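Local coordinates for protein alcohol dehydrogenase IV (Corynebacterium glutamicum, PDB 3IV7) that probably reduces maleylacetate with a nicotinamide cofactor and belongs to the iron-containing alcohol dehydrogenase family, at residues D11-K16 and V143-L148; W183-D188 and K328-N333. All coordinates share one frame; numbering follows the deposited sequence.

How the interactions relate
The two contacts follow one another along the chain, with centres about 20 Å apart and nearest atoms about 5 Å apart, and share no element. Interaction 1 belongs to the N-terminal part of the chain, where strand 7-20, outermost of the parallel sheet within the chain, meets the loop leading into strand 151-154; leucine branches do most of the work, and the second subunit borders it. Interaction 2 joins two inter-helical loops of the helical C-terminal part, and no other chain of the assembly reaches it. Each is partly buried, but their chemistry differs: 11-16 with 143-148 is mainly apolar, whereas 183-188 with 328-333 relies on asparagine amides, prolines and a bridging water.

Interaction 1: D11-K16 and V143-L148; sequences DTLPQK and VDLKVL
Leu148 lies across Leu13, Pro14 and Gln15 and shares its two methyls among them. CD2 does the closer work: it sits 3.5 Å from Leu13 CB and packs against the backbone carbonyl of Pro14, with CD2 3.3 Å from Pro14 O. The other methyl, CD1, approaches the amide end of Gln15, 3.5 Å from NE2. With Leu148 CG anti to the backbone N (chi1 178°), the branch is placed to divide its methyls between Leu13 and Pro14 on the one hand and Gln15 on the other. Further along, Leu145 adds a looser layer, its CD1 lying 4.2 Å from Leu13 CD2 and equally far from Pro14 CD. The arrangement packs a break in strand 7-20, outermost of the parallel sheet within the chain, against the 3-10 turn that precedes the adjacent strand 151-154. That turn starts with an Asx turn: Asp144 OD1 takes the backbone N of Lys146 at 3.0 Å, from above the carboxylate plane, while OD2 uses its syn lone pair for Lys146 NZ at 2.7 Å in a salt bridge. Gln15 is buried, yet its amide is well supplied: OE1 is bonded to Tyr227 OH, and NE2 to the carbonyls of Glu126 and Pro149, which probably fix its orientation beside Leu148. Strand 7-20 also pairs antiparallel with a strand of the second subunit, where Pro14 packs on Pro14 of that subunit and Lys16 bridges to its Asp11.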
ATOM      1  N   ASP A  11       8.456   1.364  -4.568  1.00 23.26           N
ATOM      2  CA  ASP A  11       8.488   2.470  -3.618  1.00 25.04           C
ATOM      3  C   ASP A  11       7.105   2.678  -3.041  1.00 27.13           C
ATOM      4  O   ASP A  11       6.184   3.088  -3.750  1.00 29.95           O
ATOM      5  CB  ASP A  11       8.928   3.751  -4.292  1.00 26.92           C
ATOM      6  CG  ASP A  11      10.368   3.697  -4.733  1.00 33.16           C
ATOM      7  OD1 ASP A  11      11.264   3.651  -3.862  1.00 38.85           O
ATOM      8  OD2 ASP A  11      10.603   3.695  -5.941  1.00 40.62           O
ATOM      9  N   THR A  12       6.957   2.399  -1.756  1.00 23.59           N
ATOM     10  CA  THR A  12       5.732   2.761  -1.061  1.00 26.44           C
ATOM     11  C   THR A  12       5.930   4.164  -0.541  1.00 25.08           C
ATOM     12  O   THR A  12       6.844   4.408   0.202  1.00 23.40           O
ATOM     13  CB  THR A  12       5.441   1.838   0.067  1.00 24.61           C
ATOM     14  OG1 THR A  12       5.219   0.519  -0.462  1.00 27.05           O
ATOM     15  CG2 THR A  12       4.201   2.322   0.839  1.00 22.89           C
ATOM     16  N   LEU A  13       5.062   5.082  -0.962  1.00 26.20           N
ATOM     17  CA  LEU A  13       5.192   6.490  -0.623  1.00 27.45           C
ATOM     18  C   LEU A  13       4.498   6.806   0.684  1.00 28.81           C
ATOM     19  O   LEU A  13       3.416   6.290   0.941  1.00 29.24           O
ATOM     20  CB  LEU A  13       4.577   7.353  -1.727  1.00 24.48           C
ATOM     21  CG  LEU A  13       5.186   7.176  -3.114  1.00 29.29           C
ATOM     22  CD1 LEU A  13       4.544   8.138  -4.077  1.00 29.97           C
ATOM     23  CD2 LEU A  13       6.741   7.333  -3.102  1.00 24.91           C
ATOM     24  N   PRO A  14       5.091   7.717   1.487  1.00 27.07           N
ATOM     25  CA  PRO A  14       4.487   8.032   2.796  1.00 27.78           C
ATOM     26  C   PRO A  14       3.247   8.911   2.654  1.00 26.20           C
ATOM     27  O   PRO A  14       3.270   9.895   1.945  1.00 30.39           O
ATOM     28  CB  PRO A  14       5.598   8.777   3.534  1.00 25.37           C
ATOM     29  CG  PRO A  14       6.469   9.387   2.413  1.00 27.85           C
ATOM     30  CD  PRO A  14       6.350   8.458   1.235  1.00 27.05           C
ATOM     31  N   GLN A  15       2.162   8.513   3.284  1.00 27.48           N
ATOM     32  CA  GLN A  15       0.958   9.301   3.261  1.00 27.30           C
ATOM     33  C   GLN A  15      -0.023   8.890   4.339  1.00 27.75           C
ATOM     34  O   GLN A  15      -0.137   7.723   4.681  1.00 30.21           O
ATOM     35  CB  GLN A  15       0.275   9.191   1.892  1.00 27.56           C
ATOM     36  CG  GLN A  15      -0.594  10.392   1.558  1.00 33.97           C
ATOM     37  CD  GLN A  15      -1.004  10.423   0.093  1.00 33.62           C
ATOM     38  OE1 GLN A  15      -1.407   9.401  -0.473  1.00 25.94           O
ATOM     39  NE2 GLN A  15      -0.908  11.600  -0.528  1.00 24.02           N
ATOM     40  N   LYS A  16      -0.712   9.881   4.890  1.00 28.99           N
ATOM     41  CA  LYS A  16      -1.831   9.651   5.772  1.00 28.75           C
ATOM     42  C   LYS A  16      -3.106   9.977   5.003  1.00 27.48           C
ATOM     43  O   LYS A  16      -3.174  10.991   4.282  1.00 31.08           O
ATOM     44  CB  LYS A  16      -1.747  10.525   7.017  1.00 27.99           C
ATOM     45  CG  LYS A  16      -2.968  10.434   7.935  1.00 32.45           C
ATOM     46  CD  LYS A  16      -2.887  11.456   9.131  1.00 33.42           C
ATOM     47  CE  LYS A  16      -1.911  11.011  10.212  1.00 45.26           C
ATOM     48  NZ  LYS A  16      -2.339   9.699  10.867  1.00 54.19           N
ATOM     49  N   VAL A 143       8.305  14.325 -11.780  1.00 25.45           N
ATOM     50  CA  VAL A 143       8.129  13.685 -10.515  1.00 32.03           C
ATOM     51  C   VAL A 143       9.005  14.337  -9.473  1.00 30.61           C
ATOM     52  O   VAL A 143      10.152  14.645  -9.734  1.00 29.53           O
ATOM     53  CB  VAL A 143       8.486  12.205 -10.618  1.00 34.77           C
ATOM     54  CG1 VAL A 143       8.620  11.591  -9.241  1.00 39.55           C
ATOM     55  CG2 VAL A 143       7.425  11.479 -11.464  1.00 38.83           C
ATOM     56  N   ASP A 144       8.462  14.508  -8.275  1.00 29.66           N
ATOM     57  CA  ASP A 144       9.221  15.065  -7.141  1.00 29.56           C
ATOM     58  C   ASP A 144       8.467  14.672  -5.888  1.00 29.34           C
ATOM     59  O   ASP A 144       7.272  14.966  -5.767  1.00 28.68           O
ATOM     60  CB  ASP A 144       9.322  16.584  -7.302  1.00 29.95           C
ATOM     61  CG  ASP A 144      10.000  17.287  -6.116  1.00 40.64           C
ATOM     62  OD1 ASP A 144      10.393  16.623  -5.148  1.00 34.69           O
ATOM     63  OD2 ASP A 144      10.109  18.540  -6.174  1.00 46.31           O
ATOM     64  N   LEU A 145       9.137  13.966  -4.967  1.00 27.84           N
ATOM     65  CA  LEU A 145       8.493  13.498  -3.693  1.00 30.57           C
ATOM     66  C   LEU A 145       7.891  14.644  -2.873  1.00 27.81           C
ATOM     67  O   LEU A 145       6.899  14.456  -2.183  1.00 29.19           O
ATOM     68  CB  LEU A 145       9.479  12.719  -2.808  1.00 34.46           C
ATOM     69  CG  LEU A 145       8.900  12.188  -1.449  1.00 41.35           C
ATOM     70  CD1 LEU A 145       7.700  11.176  -1.669  1.00 36.22           C
ATOM     71  CD2 LEU A 145      10.018  11.546  -0.552  1.00 43.25           C
ATOM     72  N   LYS A 146       8.491  15.832  -2.955  1.00 29.42           N
ATOM     73  CA  LYS A 146       7.981  16.992  -2.197  1.00 29.98           C
ATOM     74  C   LYS A 146       6.599  17.400  -2.618  1.00 30.43           C
ATOM     75  O   LYS A 146       5.947  18.087  -1.872  1.00 28.83           O
ATOM     76  CB  LYS A 146       8.911  18.215  -2.316  1.00 32.85           C
ATOM     77  CG  LYS A 146      10.328  17.955  -1.902  1.00 37.53           C
ATOM     78  CD  LYS A 146      11.104  19.259  -1.626  1.00 39.94           C
ATOM     79  CE  LYS A 146      10.965  20.257  -2.714  1.00 30.01           C
ATOM     80  NZ  LYS A 146      11.340  19.699  -4.029  1.00 37.67           N
ATOM     81  N   VAL A 147       6.128  16.988  -3.821  1.00 28.37           N
ATOM     82  CA  VAL A 147       4.801  17.382  -4.229  1.00 28.41           C
ATOM     83  C   VAL A 147       3.701  16.432  -3.775  1.00 29.27           C
ATOM     84  O   VAL A 147       2.543  16.764  -3.878  1.00 29.38           O
ATOM     85  CB  VAL A 147       4.689  17.681  -5.726  1.00 29.20           C
ATOM     86  CG1 VAL A 147       5.847  18.542  -6.145  1.00 28.54           C
ATOM     87  CG2 VAL A 147       4.603  16.395  -6.567  1.00 20.46           C
ATOM     88  N   LEU A 148       4.060  15.271  -3.251  1.00 27.88           N
ATOM     89  CA  LEU A 148       3.066  14.337  -2.740  1.00 26.84           C
ATOM     90  C   LEU A 148       2.449  14.926  -1.460  1.00 25.52           C
ATOM     91  O   LEU A 148       3.161  15.212  -0.525  1.00 27.70           O
ATOM     92  CB  LEU A 148       3.716  12.981  -2.397  1.00 29.31           C
ATOM     93  CG  LEU A 148       2.784  11.923  -1.794  1.00 30.21           C
ATOM     94  CD1 LEU A 148       1.754  11.460  -2.845  1.00 24.76           C
ATOM     95  CD2 LEU A 148       3.628  10.719  -1.233  1.00 31.11           C
TER

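Interaction 2: W183-D188 and K328-N333; sequences WGPNAD and KVPANN
Two irregular loops face each other, CA atoms 6.0 Å apart at Pro185 and Pro330, and a type I turn from Pro330 to Asn333 presents Asn332 to the opposing backbone. The Asn332 amide meets this backbone with both ends: ND2 makes a weak but nearly straight hydrogen bond to Gly184 O (3.5 Å, 170° at the hydrogen), while OD1 lies 3.5 Å from Pro185 CA. A water donates to Asn332 OD1 at 2.9 Å and to Trp183 O at 2.7 Å, bridging the two loops. The two proline rings touch lightly, Pro185 CD to Pro330 CG 4.2 Å. Asn333 runs alongside Trp183, its OD1 4.1 Å from Trp183 CD1 and its amide plane turned 83° from the indole; OD1 binds Asn271 and ND2 the carbonyl of Arg335. The indole NE1 bonds to Asp180, and the ring packs on helix 256-271. One weak direct bond and a shared water thus join, within the helical C-terminal part of this iron-containing alcohol dehydrogenase family member, the loop between helices 164-181 and 189-211 to that before helix 339-351, which suggests a lightly held contact with one ordered water sharing the polar work.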
ATOM      1  N   TRP A 183      -0.402  -2.639 -16.987  1.00 29.08           N
ATOM      2  CA  TRP A 183       0.713  -2.911 -17.919  1.00 29.71           C
ATOM      3  C   TRP A 183       1.655  -1.684 -17.926  1.00 28.63           C
ATOM      4  O   TRP A 183       2.327  -1.406 -18.913  1.00 25.46           O
ATOM      5  CB  TRP A 183       0.200  -3.246 -19.347  1.00 30.33           C
ATOM      6  CG  TRP A 183      -0.804  -2.295 -19.822  1.00 23.80           C
ATOM      7  CD1 TRP A 183      -0.604  -0.969 -20.110  1.00 23.32           C
ATOM      8  CD2 TRP A 183      -2.204  -2.533 -19.998  1.00 24.39           C
ATOM      9  NE1 TRP A 183      -1.794  -0.369 -20.420  1.00 24.47           N
ATOM     10  CE2 TRP A 183      -2.793  -1.302 -20.368  1.00 22.15           C
ATOM     11  CE3 TRP A 183      -3.020  -3.650 -19.870  1.00 29.23           C
ATOM     12  CZ2 TRP A 183      -4.150  -1.170 -20.605  1.00 20.24           C
ATOM     13  CZ3 TRP A 183      -4.360  -3.519 -20.133  1.00 25.60           C
ATOM     14  CH2 TRP A 183      -4.914  -2.283 -20.491  1.00 28.21           C
ATOM     15  N   GLY A 184       1.695  -0.964 -16.802  1.00 28.60           N
ATOM     16  CA  GLY A 184       2.532   0.235 -16.679  1.00 29.88           C
ATOM     17  C   GLY A 184       4.018  -0.092 -16.800  1.00 30.92           C
ATOM     18  O   GLY A 184       4.408  -1.260 -16.678  1.00 26.64           O
ATOM     19  N   PRO A 185       4.862   0.942 -17.027  1.00 29.30           N
ATOM     20  CA  PRO A 185       6.291   0.686 -17.172  1.00 29.94           C
ATOM     21  C   PRO A 185       6.918   0.061 -15.933  1.00 28.74           C
ATOM     22  O   PRO A 185       7.868  -0.665 -16.066  1.00 26.29           O
ATOM     23  CB  PRO A 185       6.877   2.083 -17.416  1.00 31.24           C
ATOM     24  CG  PRO A 185       5.824   3.036 -16.937  1.00 28.98           C
ATOM     25  CD  PRO A 185       4.543   2.365 -17.189  1.00 29.49           C
ATOM     26  N   ASN A 186       6.381   0.364 -14.744  1.00 31.97           N
ATOM     27  CA  ASN A 186       6.876  -0.230 -13.486  1.00 31.14           C
ATOM     28  C   ASN A 186       5.776  -0.977 -12.750  1.00 28.33           C
ATOM     29  O   ASN A 186       5.702  -0.941 -11.537  1.00 27.79           O
ATOM     30  CB  ASN A 186       7.484   0.841 -12.594  1.00 31.35           C
ATOM     31  CG  ASN A 186       8.592   1.632 -13.302  1.00 38.26           C
ATOM     32  OD1 ASN A 186       8.437   2.822 -13.581  1.00 41.47           O
ATOM     33  ND2 ASN A 186       9.673   0.961 -13.637  1.00 42.40           N
ATOM     34  N   ALA A 187       4.915  -1.639 -13.514  1.00 24.75           N
ATOM     35  CA  ALA A 187       3.915  -2.498 -12.963  1.00 25.42           C
ATOM     36  C   ALA A 187       4.611  -3.498 -12.039  1.00 24.43           C
ATOM     37  O   ALA A 187       5.680  -4.030 -12.370  1.00 24.07           O
ATOM     38  CB  ALA A 187       3.159  -3.265 -14.120  1.00 23.33           C
ATOM     39  N   ASP A 188       4.008  -3.764 -10.892  1.00 24.50           N
ATOM     40  CA  ASP A 188       4.531  -4.819  -9.971  1.00 22.39           C
ATOM     41  C   ASP A 188       3.324  -5.415  -9.218  1.00 22.58           C
ATOM     42  O   ASP A 188       2.214  -4.957  -9.419  1.00 22.74           O
ATOM     43  CB  ASP A 188       5.625  -4.251  -9.036  1.00 21.67           C
ATOM     44  CG  ASP A 188       5.078  -3.245  -7.999  1.00 32.52           C
ATOM     45  OD1 ASP A 188       3.975  -3.492  -7.435  1.00 25.56           O
ATOM     46  OD2 ASP A 188       5.798  -2.232  -7.713  1.00 26.61           O
ATOM     47  N   LYS A 328       6.993   8.507 -26.798  1.00 39.27           N
ATOM     48  CA  LYS A 328       6.780   8.560 -25.356  1.00 37.93           C
ATOM     49  C   LYS A 328       6.235   7.226 -24.805  1.00 36.90           C
ATOM     50  O   LYS A 328       6.240   7.004 -23.594  1.00 36.74           O
ATOM     51  CB  LYS A 328       5.812   9.713 -24.998  1.00 39.97           C
ATOM     52  CG  LYS A 328       6.389  11.133 -25.215  1.00 41.41           C
ATOM     53  N   VAL A 329       5.782   6.339 -25.684  1.00 36.34           N
ATOM     54  CA  VAL A 329       5.192   5.077 -25.236  1.00 38.08           C
ATOM     55  C   VAL A 329       6.269   4.183 -24.617  1.00 38.20           C
ATOM     56  O   VAL A 329       7.337   4.063 -25.165  1.00 35.90           O
ATOM     57  CB  VAL A 329       4.532   4.302 -26.384  1.00 37.75           C
ATOM     58  CG1 VAL A 329       3.891   3.037 -25.848  1.00 34.22           C
ATOM     59  CG2 VAL A 329       3.481   5.179 -27.101  1.00 43.44           C
ATOM     60  N   PRO A 330       5.982   3.572 -23.449  1.00 34.77           N
ATOM     61  CA  PRO A 330       6.958   2.651 -22.852  1.00 34.76           C
ATOM     62  C   PRO A 330       7.345   1.532 -23.770  1.00 32.74           C
ATOM     63  O   PRO A 330       6.497   0.963 -24.457  1.00 30.10           O
ATOM     64  CB  PRO A 330       6.211   2.096 -21.641  1.00 36.94           C
ATOM     65  CG  PRO A 330       5.301   3.224 -21.252  1.00 32.60           C
ATOM     66  CD  PRO A 330       4.859   3.846 -22.532  1.00 36.25           C
ATOM     67  N   ALA A 331       8.629   1.214 -23.797  1.00 34.09           N
ATOM     68  CA  ALA A 331       9.113   0.104 -24.603  1.00 31.64           C
ATOM     69  C   ALA A 331       8.352  -1.189 -24.262  1.00 33.41           C
ATOM     70  O   ALA A 331       8.112  -2.033 -25.135  1.00 32.29           O
ATOM     71  CB  ALA A 331      10.626  -0.084 -24.385  1.00 29.35           C
ATOM     72  N   ASN A 332       7.923  -1.321 -23.003  1.00 36.41           N
ATOM     73  CA  ASN A 332       7.271  -2.548 -22.566  1.00 37.23           C
ATOM     74  C   ASN A 332       5.729  -2.602 -22.731  1.00 36.72           C
ATOM     75  O   ASN A 332       5.106  -3.552 -22.284  1.00 35.80           O
ATOM     76  CB  ASN A 332       7.667  -2.871 -21.114  1.00 38.64           C
ATOM     77  CG  ASN A 332       6.884  -2.058 -20.098  1.00 38.34           C
ATOM     78  OD1 ASN A 332       6.553  -0.886 -20.330  1.00 34.93           O
ATOM     79  ND2 ASN A 332       6.569  -2.686 -18.962  1.00 32.08           N
ATOM     80  N   ASN A 333       5.122  -1.646 -23.428  1.00 34.92           N
ATOM     81  CA  ASN A 333       3.675  -1.752 -23.676  1.00 35.39           C
ATOM     82  C   ASN A 333       3.343  -3.152 -24.238  1.00 34.10           C
ATOM     83  O   ASN A 333       4.058  -3.654 -25.087  1.00 35.20           O
ATOM     84  CB  ASN A 333       3.186  -0.686 -24.654  1.00 36.13           C
ATOM     85  CG  ASN A 333       1.695  -0.718 -24.825  1.00 34.38           C
ATOM     86  OD1 ASN A 333       0.958  -0.390 -23.903  1.00 35.08           O
ATOM     87  ND2 ASN A 333       1.236  -1.155 -25.988  1.00 37.27           N
TER
HETATM   88  O   HOH W   1       3.936   0.399 -20.076  1.00 26.77           O